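Local coordinates for protein salicylaldehyde dehydrogenase NahF (PDB 4JZ6) that probably catalyses the NAD+-dependent oxidation of salicylaldehyde to salicylate, a step of naphthalene degradation, as a member of the aldehyde dehydrogenase family, at residues G269-L274 with N418-G423; Y422-G427 with K467-G472. One frame throughout, in Å; residues are numbered along the deposited sequence.

Contact 1: G269-L274 with N418-G423; sequences GGKSPL and NDSVYG
The Gly-Gly-Lys run of the aldehyde dehydrogenase glutamate signature, Gly269 to Lys271, passes across the ring of Tyr422, which sits in the loop between helix 410-418 and strand 425-429. Gly270 lies over one face of the ring: its CA makes an off-centre CH-pi contact, 4.2 Å from the centroid of the Tyr422 ring and 29° off the ring normal, and its N lies over the same face, toward the rim. On the opposite face sits CG1 of Val421, the residue just before the tyrosine, so the ring is held between a bare peptide and a methyl group. Gly269 O comes obliquely to Tyr422 CD1 at 3.2 Å. A beta carbon on Gly269 would run into CE1 of that ring, so the missing side chain is what lets the backbone come so close. Tyr422 CD2, across the ring from CD1, meets Lys271 CB obliquely at 3.6 Å. The lysine chain then bends at chi2 (72°) and carries NZ off to Glu305 and to the carbonyls of Ile392 and Glu395.

Just before the ring in sequence, an ST turn pins the loop: Tyr422 N gives a hydrogen bond to Ser420 OG, 3.0 Å long and 159° at the hydrogen. The same OG pairs with Asp394, and it accepts a hydrogen bond from water 1 at 2.9 Å; that water also takes a weak bond from Lys271 N. With an alanine in place of Tyr422, the Gly269-Gly270 peptide would probably lose its aromatic cover, leaving a gap between it and Val421. This glycine pair, its backbone against an aromatic ring, belongs to the signature segment of the family, a little after Glu267, the predicted active-site residue.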
loop_
_atom_site.group_PDB
_atom_site.type_symbol
_atom_site.label_atom_id
_atom_site.label_comp_id
_atom_site.label_asym_id
_atom_site.label_seq_id
_atom_site.Cartn_x
_atom_site.Cartn_y
_atom_site.Cartn_z
ATOM N N GLY A 269 -11.199 -9.772 -6.491
ATOM C CA GLY A 269 -12.046 -10.214 -7.583
ATOM C C GLY A 269 -11.832 -9.499 -8.905
ATOM O O GLY A 269 -11.167 -8.455 -8.971
ATOM N N GLY A 270 -12.407 -10.073 -9.961
ATOM C CA GLY A 270 -12.347 -9.486 -11.284
ATOM C C GLY A 270 -13.623 -9.707 -12.070
ATOM O O GLY A 270 -14.441 -10.560 -11.727
ATOM N N LYS A 271 -13.800 -8.911 -13.118
ATOM C CA LYS A 271 -14.873 -9.098 -14.084
ATOM C C LYS A 271 -14.213 -8.835 -15.432
ATOM O O LYS A 271 -14.654 -7.994 -16.214
ATOM C CB LYS A 271 -16.011 -8.113 -13.820
ATOM C CG LYS A 271 -17.269 -8.344 -14.645
ATOM C CD LYS A 271 -18.029 -9.567 -14.190
ATOM C CE LYS A 271 -19.135 -9.929 -15.165
ATOM N NZ LYS A 271 -19.945 -11.059 -14.657
ATOM N N SER A 272 -13.128 -9.562 -15.674
ATOM C CA SER A 272 -12.228 -9.294 -16.789
ATOM C C SER A 272 -12.881 -9.409 -18.165
ATOM O O SER A 272 -13.399 -10.467 -18.531
ATOM C CB SER A 272 -11.016 -10.212 -16.687
ATOM O OG SER A 272 -10.263 -9.884 -15.534
ATOM N N PRO A 273 -12.851 -8.308 -18.934
ATOM C CA PRO A 273 -13.544 -8.232 -20.223
ATOM C C PRO A 273 -12.634 -8.511 -21.414
ATOM O O PRO A 273 -11.437 -8.213 -21.374
ATOM C CB PRO A 273 -13.991 -6.771 -20.269
ATOM C CG PRO A 273 -12.871 -6.040 -19.563
ATOM C CD PRO A 273 -12.286 -7.002 -18.543
ATOM N N LEU A 274 -13.205 -9.087 -22.466
ATOM C CA LEU A 274 -12.537 -9.119 -23.756
ATOM C C LEU A 274 -13.244 -8.123 -24.669
ATOM O O LEU A 274 -14.422 -8.295 -25.005
ATOM C CB LEU A 274 -12.566 -10.523 -24.359
ATOM C CG LEU A 274 -11.582 -10.791 -25.503
ATOM C CD1 LEU A 274 -10.161 -10.794 -24.971
ATOM C CD2 LEU A 274 -11.882 -12.092 -26.220
ATOM N N ASN A 418 -14.730 0.446 -18.444
ATOM C CA ASN A 418 -14.390 1.261 -17.286
ATOM C C ASN A 418 -15.495 1.375 -16.234
ATOM O O ASN A 418 -15.253 1.866 -15.128
ATOM C CB ASN A 418 -13.933 2.652 -17.728
ATOM C CG ASN A 418 -12.454 2.700 -18.056
ATOM O OD1 ASN A 418 -11.697 1.806 -17.682
ATOM N ND2 ASN A 418 -12.032 3.751 -18.746
ATOM N N ASP A 419 -16.702 0.925 -16.565
ATOM C CA ASP A 419 -17.797 1.031 -15.603
ATOM C C ASP A 419 -17.873 -0.166 -14.642
ATOM O O ASP A 419 -18.703 -0.199 -13.735
ATOM C CB ASP A 419 -19.133 1.321 -16.303
ATOM C CG ASP A 419 -20.001 0.080 -16.488
ATOM O OD1 ASP A 419 -21.243 0.220 -16.387
ATOM O OD2 ASP A 419 -19.463 -1.022 -16.749
ATOM N N SER A 420 -17.004 -1.148 -14.848
ATOM C CA SER A 420 -16.890 -2.255 -13.909
ATOM C C SER A 420 -16.344 -1.761 -12.579
ATOM O O SER A 420 -15.571 -0.806 -12.523
ATOM C CB SER A 420 -15.966 -3.343 -14.457
ATOM O OG SER A 420 -15.794 -4.386 -13.513
ATOM N N VAL A 421 -16.745 -2.429 -11.508
ATOM C CA VAL A 421 -16.246 -2.111 -10.181
ATOM C C VAL A 421 -14.881 -2.770 -9.971
ATOM O O VAL A 421 -14.178 -2.476 -9.004
ATOM C CB VAL A 421 -17.252 -2.566 -9.092
ATOM C CG1 VAL A 421 -17.040 -4.033 -8.722
ATOM C CG2 VAL A 421 -17.157 -1.668 -7.882
ATOM N N TYR A 422 -14.513 -3.658 -10.894
ATOM C CA TYR A 422 -13.221 -4.344 -10.854
ATOM C C TYR A 422 -12.292 -3.828 -11.947
ATOM O O TYR A 422 -12.703 -3.062 -12.822
ATOM C CB TYR A 422 -13.398 -5.849 -11.054
ATOM C CG TYR A 422 -14.302 -6.527 -10.057
ATOM C CD1 TYR A 422 -13.862 -6.795 -8.768
ATOM C CD2 TYR A 422 -15.586 -6.923 -10.410
ATOM C CE1 TYR A 422 -14.683 -7.431 -7.849
ATOM C CE2 TYR A 422 -16.415 -7.559 -9.498
ATOM C CZ TYR A 422 -15.958 -7.811 -8.220
ATOM O OH TYR A 422 -16.772 -8.444 -7.306
ATOM N N GLY A 423 -11.043 -4.280 -11.904
ATOM C CA GLY A 423 -10.052 -3.895 -12.889
ATOM C C GLY A 423 -8.817 -4.772 -12.821
ATOM O O GLY A 423 -7.716 -4.281 -12.590
HETATM O O HOH W 1 -13.310 -5.725 -14.244
#

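Contact 2: Y422-G427 with K467-G472; sequences YGLSSG and KNTGYG. With EDO (1,2-ethanediol), chain K; SO4 (sulfate ion), chain D.
Lys467 to Gly470 form a beta-turn against Tyr422, Gly423 and Leu424, and the turn leads into the short strand 470-471 at the edge of the cofactor-domain sheet. Lys467 comes first. Its N donates to O3 of a sulfate, probably from the crystallisation liquor, at 3.0 Å, and Arg239 and Arg240 of the second subunit hold the same ion. Its chain, extended beyond CG, passes the carbonyl of Tyr422 and ends in a salt bridge to Glu444.

Asn468 sets CB against the Tyr422 ring, 3.8 Å from CD1, with its amide plane 82° from the ring plane. Amide and phenol share a water: Asn468 ND2 donates to water 3 at 3.0 Å, and Tyr422 OH is hydrogen-bonded to it at the same length.

Thr469 carries the contact. With chi1 at -50° its OG1 stands anti to the carbonyl carbon and meets the Tyr422 ring at the edge, near its plane. Gly423 N points almost straight at it, a 2.9 Å hydrogen bond with a 170° angle, and Gly269 O is a further partner of this hydroxyl. The branch CG2 turns the other way, 3.6 Å from Leu424 CB, the two side chains crossing at about a right angle.

Gly470 N closes the turn on Lys467 O at 2.9 Å. Its backbone angles would jam a beta carbon against the preceding carbonyl O. Tyr471 then lines a salicylaldehyde pocket and packs on Leu261 of the second subunit. Last, Gly472 N donates to O1 of an ethanediol at 3.0 Å.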
loop_
_atom_site.group_PDB
_atom_site.type_symbol
_atom_site.label_atom_id
_atom_site.label_comp_id
_atom_site.label_asym_id
_atom_site.label_seq_id
_atom_site.Cartn_x
_atom_site.Cartn_y
_atom_site.Cartn_z
ATOM N N TYR A 422 -14.513 -3.658 -10.894
ATOM C CA TYR A 422 -13.221 -4.344 -10.854
ATOM C C TYR A 422 -12.292 -3.828 -11.947
ATOM O O TYR A 422 -12.703 -3.062 -12.822
ATOM C CB TYR A 422 -13.398 -5.849 -11.054
ATOM C CG TYR A 422 -14.302 -6.527 -10.057
ATOM C CD1 TYR A 422 -13.862 -6.795 -8.768
ATOM C CD2 TYR A 422 -15.586 -6.923 -10.410
ATOM C CE1 TYR A 422 -14.683 -7.431 -7.849
ATOM C CE2 TYR A 422 -16.415 -7.559 -9.498
ATOM C CZ TYR A 422 -15.958 -7.811 -8.220
ATOM O OH TYR A 422 -16.772 -8.444 -7.306
ATOM N N GLY A 423 -11.043 -4.280 -11.904
ATOM C CA GLY A 423 -10.052 -3.895 -12.889
ATOM C C GLY A 423 -8.817 -4.772 -12.821
ATOM O O GLY A 423 -7.716 -4.281 -12.590
ATOM N N LEU A 424 -8.999 -6.073 -13.032
ATOM C CA LEU A 424 -7.890 -7.023 -12.956
ATOM C C LEU A 424 -7.196 -7.193 -14.304
ATOM O O LEU A 424 -6.110 -6.655 -14.533
ATOM C CB LEU A 424 -8.370 -8.386 -12.433
ATOM C CG LEU A 424 -7.318 -9.499 -12.338
ATOM C CD1 LEU A 424 -6.066 -9.019 -11.606
ATOM C CD2 LEU A 424 -7.882 -10.748 -11.665
ATOM N N SER A 425 -7.823 -7.957 -15.191
ATOM C CA SER A 425 -7.234 -8.239 -16.488
ATOM C C SER A 425 -8.210 -7.871 -17.599
ATOM O O SER A 425 -9.402 -7.691 -17.350
ATOM C CB SER A 425 -6.848 -9.710 -16.583
ATOM O OG SER A 425 -5.982 -9.930 -17.679
ATOM N N SER A 426 -7.700 -7.752 -18.821
ATOM C CA SER A 426 -8.536 -7.394 -19.960
ATOM C C SER A 426 -7.819 -7.685 -21.270
ATOM O O SER A 426 -6.586 -7.763 -21.319
ATOM C CB SER A 426 -8.921 -5.916 -19.901
ATOM O OG SER A 426 -7.772 -5.099 -20.068
ATOM N N GLY A 427 -8.602 -7.848 -22.331
ATOM C CA GLY A 427 -8.053 -8.048 -23.660
ATOM C C GLY A 427 -8.756 -7.151 -24.652
ATOM O O GLY A 427 -9.957 -6.909 -24.520
ATOM N N LYS A 467 -9.092 -0.656 -8.287
ATOM C CA LYS A 467 -10.445 -0.653 -7.728
ATOM C C LYS A 467 -10.702 -1.835 -6.799
ATOM O O LYS A 467 -9.863 -2.172 -5.972
ATOM C CB LYS A 467 -11.493 -0.644 -8.838
ATOM C CG LYS A 467 -11.334 0.472 -9.846
ATOM C CD LYS A 467 -12.450 0.390 -10.868
ATOM C CE LYS A 467 -12.051 1.015 -12.186
ATOM N NZ LYS A 467 -13.092 0.771 -13.222
ATOM N N ASN A 468 -11.863 -2.466 -6.951
ATOM C CA ASN A 468 -12.252 -3.570 -6.078
ATOM C C ASN A 468 -11.379 -4.814 -6.217
ATOM O O ASN A 468 -11.517 -5.757 -5.440
ATOM C CB ASN A 468 -13.724 -3.940 -6.274
ATOM C CG ASN A 468 -14.665 -3.011 -5.532
ATOM O OD1 ASN A 468 -14.340 -1.850 -5.268
ATOM N ND2 ASN A 468 -15.841 -3.523 -5.183
ATOM N N THR A 469 -10.487 -4.817 -7.207
ATOM C CA THR A 469 -9.530 -5.910 -7.370
ATOM C C THR A 469 -8.430 -5.823 -6.294
ATOM O O THR A 469 -7.690 -6.774 -6.053
ATOM C CB THR A 469 -8.942 -5.940 -8.806
ATOM O OG1 THR A 469 -10.013 -5.889 -9.757
ATOM C CG2 THR A 469 -8.138 -7.210 -9.044
ATOM N N GLY A 470 -8.356 -4.681 -5.623
ATOM C CA GLY A 470 -7.421 -4.501 -4.530
ATOM C C GLY A 470 -6.304 -3.521 -4.841
ATOM O O GLY A 470 -6.485 -2.555 -5.584
ATOM N N TYR A 471 -5.140 -3.777 -4.259
ATOM C CA TYR A 471 -3.959 -2.969 -4.506
ATOM C C TYR A 471 -2.721 -3.763 -4.128
ATOM O O TYR A 471 -2.814 -4.803 -3.474
ATOM C CB TYR A 471 -4.023 -1.662 -3.718
ATOM C CG TYR A 471 -4.542 -1.811 -2.308
ATOM C CD1 TYR A 471 -3.765 -2.408 -1.320
ATOM C CD2 TYR A 471 -5.808 -1.337 -1.959
ATOM C CE1 TYR A 471 -4.231 -2.538 -0.024
ATOM C CE2 TYR A 471 -6.286 -1.463 -0.659
ATOM C CZ TYR A 471 -5.490 -2.066 0.302
ATOM O OH TYR A 471 -5.944 -2.201 1.596
ATOM N N GLY A 472 -1.558 -3.276 -4.529
ATOM C CA GLY A 472 -0.343 -4.040 -4.333
ATOM C C GLY A 472 -0.097 -4.918 -5.538
ATOM O O GLY A 472 -0.879 -4.900 -6.490
HETATM C C1 EDO K . -0.031 -0.987 -7.231
HETATM O O1 EDO K . -1.065 -0.816 -6.246
HETATM C C2 EDO K . 1.313 -1.237 -6.548
HETATM O O2 EDO K . 2.396 -1.068 -7.474
HETATM S S SO4 D . -6.422 2.123 -7.457
HETATM O O1 SO4 D . -6.118 1.286 -6.298
HETATM O O2 SO4 D . -5.633 1.650 -8.589
HETATM O O3 SO4 D . -7.850 2.040 -7.772
HETATM O O4 SO4 D . -6.070 3.510 -7.155
HETATM O O HOH W 2 -12.055 -1.318 -14.383
HETATM O O HOH W 3 -17.406 -6.065 -5.555
#

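In the fold
Coming from strand 264-267 of the cofactor-domain sheet, the chain runs on through 269-272 into strand 273-276 of the catalytic sheet. Contact 1 closes a long loop of 143 residues from there to 418-423. Contact 2 then closes a shorter one of 39 residues, starting on Tyr422 and Gly423 where contact 1 ends, so the two loops follow one another, sharing those residues, and neither encloses the other. Gly269 O and Thr469 OG1, 2.9 Å apart, probably bond directly between them, and Pro273 O probably accepts from Gly427 N in the catalytic sheet. Together they tie strands 273-276 and 425-429 to strand 470-471 of the cofactor-domain sheet.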